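Local coordinates for hemolysin BL lytic component L1 (Bacillus cereus, PDB 7NMQ), which probably acts as one component of the tripartite haemolysin BL enterotoxin, an alpha-helical pore-forming toxin of the ClyA-like family, at residues I32-V37 against G223-P228. Numbering follows the deposited sequence.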
loop_
_atom_site.group_PDB
_atom_site.type_symbol
_atom_site.label_atom_id
_atom_site.label_comp_id
_atom_site.label_asym_id
_atom_site.label_seq_id
_atom_site.Cartn_x
_atom_site.Cartn_y
_atom_site.Cartn_z
ATOM N N ILE A 32 16.032 -1.706 -3.123
ATOM C CA ILE A 32 17.029 -2.626 -2.495
ATOM C C ILE A 32 17.910 -3.230 -3.591
ATOM O O ILE A 32 19.112 -3.480 -3.340
ATOM C CB ILE A 32 16.304 -3.669 -1.610
ATOM C CG1 ILE A 32 15.771 -2.968 -0.360
ATOM C CG2 ILE A 32 17.218 -4.855 -1.279
ATOM C CD1 ILE A 32 14.784 -3.760 0.411
ATOM N N LYS A 33 17.383 -3.479 -4.764
ATOM C CA LYS A 33 18.137 -4.172 -5.838
ATOM C C LYS A 33 18.930 -3.180 -6.685
ATOM O O LYS A 33 19.804 -3.618 -7.388
ATOM C CB LYS A 33 17.171 -5.018 -6.676
ATOM C CG LYS A 33 16.943 -6.430 -6.129
ATOM C CD LYS A 33 16.309 -7.389 -7.094
ATOM C CE LYS A 33 17.267 -8.231 -7.911
ATOM N NZ LYS A 33 16.536 -8.983 -8.961
ATOM N N GLN A 34 18.671 -1.891 -6.609
ATOM C CA GLN A 34 19.396 -0.930 -7.444
ATOM C C GLN A 34 20.750 -0.662 -6.797
ATOM O O GLN A 34 20.827 -0.234 -5.648
ATOM C CB GLN A 34 18.602 0.351 -7.584
ATOM C CG GLN A 34 19.335 1.299 -8.494
ATOM C CD GLN A 34 18.474 2.072 -9.440
ATOM O OE1 GLN A 34 17.507 1.595 -10.015
ATOM N NE2 GLN A 34 18.795 3.334 -9.544
ATOM N N PRO A 35 21.873 -0.919 -7.493
ATOM C CA PRO A 35 23.175 -0.689 -6.872
ATOM C C PRO A 35 23.560 0.786 -6.828
ATOM O O PRO A 35 22.920 1.605 -7.481
ATOM C CB PRO A 35 24.131 -1.445 -7.776
ATOM C CG PRO A 35 23.482 -1.357 -9.104
ATOM C CD PRO A 35 21.993 -1.515 -8.832
ATOM N N ASN A 36 24.569 1.074 -6.008
ATOM C CA ASN A 36 25.213 2.411 -6.010
ATOM C C ASN A 36 25.566 2.783 -7.444
ATOM O O ASN A 36 26.101 1.934 -8.211
ATOM C CB ASN A 36 26.401 2.488 -5.063
ATOM C CG ASN A 36 26.049 2.633 -3.601
ATOM O OD1 ASN A 36 24.888 2.520 -3.217
ATOM N ND2 ASN A 36 27.058 2.890 -2.779
ATOM N N VAL A 37 25.328 4.018 -7.813
ATOM C CA VAL A 37 25.555 4.430 -9.225
ATOM C C VAL A 37 27.041 4.318 -9.538
ATOM O O VAL A 37 27.895 4.789 -8.782
ATOM C CB VAL A 37 25.014 5.835 -9.495
ATOM C CG1 VAL A 37 25.723 6.934 -8.719
ATOM C CG2 VAL A 37 25.052 6.179 -10.966
ATOM N N GLY A 223 22.180 -2.176 -16.739
ATOM C CA GLY A 223 22.961 -0.925 -16.661
ATOM C C GLY A 223 22.798 -0.172 -15.336
ATOM O O GLY A 223 22.808 1.068 -15.343
ATOM N N GLY A 224 22.705 -0.875 -14.209
ATOM C CA GLY A 224 22.576 -0.256 -12.873
ATOM C C GLY A 224 21.194 0.278 -12.597
ATOM O O GLY A 224 20.965 0.813 -11.480
ATOM N N THR A 225 20.200 -0.023 -13.441
ATOM C CA THR A 225 18.798 0.397 -13.193
ATOM C C THR A 225 17.959 -0.838 -12.884
ATOM O O THR A 225 17.908 -1.770 -13.676
ATOM C CB THR A 225 18.220 1.141 -14.389
ATOM O OG1 THR A 225 18.952 2.328 -14.666
ATOM C CG2 THR A 225 16.793 1.552 -14.144
ATOM N N ALA A 226 17.284 -0.847 -11.736
ATOM C CA ALA A 226 16.333 -1.913 -11.355
ATOM C C ALA A 226 14.925 -1.494 -11.759
ATOM O O ALA A 226 14.479 -0.364 -11.452
ATOM C CB ALA A 226 16.444 -2.192 -9.882
ATOM N N THR A 227 14.208 -2.420 -12.374
ATOM C CA THR A 227 12.861 -2.153 -12.952
ATOM C C THR A 227 12.011 -3.391 -12.701
ATOM O O THR A 227 12.446 -4.492 -13.049
ATOM C CB THR A 227 13.025 -1.885 -14.465
ATOM O OG1 THR A 227 13.867 -0.745 -14.644
ATOM C CG2 THR A 227 11.746 -1.612 -15.208
ATOM N N PRO A 228 10.809 -3.266 -12.091
ATOM C CA PRO A 228 9.924 -4.408 -11.962
ATOM C C PRO A 228 9.176 -4.732 -13.250
ATOM O O PRO A 228 8.945 -3.874 -14.071
ATOM C CB PRO A 228 8.889 -4.042 -10.918
ATOM C CG PRO A 228 9.062 -2.601 -10.702
ATOM C CD PRO A 228 10.272 -2.076 -11.432
HETATM O O HOH W 1 22.890 1.982 -10.056
#
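With CG anti to the backbone N (chi1 -177°) and a bend at the next bond, the side chain of Q34 sends its amide across to the backbone of G224, T225 and A226. There OE1 takes the N-H of A226 at 3.0 Å, in a nearly straight bond (170° at the hydrogen). The donor stands above the carbonyl plane of the amide, 38° out of it, rather than on a lone pair. On the way, the aliphatic part of Q34 runs close by the G224 carbonyl, with CG 3.4 Å from G224 O, while OE1 also lies 3.6 Å from T225 CA. A226 turns its methyl toward segment 32-37, where CB packs 4.1 Å from Q34 CB and 4.3 Å from K33 CB. CG and CD of P35 lie against G224, CD 3.7 Å from G224 O. A water then closes this end, donating to both P35 O and G224 O and so bridging two acceptors that could not bond each other. G224 has a positive phi, a conformation glycine adopts more easily than other residues, in the turn between strands 217-222 and 225-230 of the beta hairpin. The buried Q34 amide is gripped at both ends, which should fix its rotation: NE2 reaches S282 O, and N285 ND2 bonds to OE1 and also to A226 O. The hairpin adjoins the predicted transmembrane segments 194-222 and 229-250, consistent with the hydrophobic beta-tongue of ClyA-like toxins. The contact thus joins the end of helix 10-33, where Q34 is the first residue to leave helical geometry and K33 NZ bonds to I219 O of strand 217-222, to this hairpin, with helix 275-325 packed against both and helix 247-272 meeting T225 and T227.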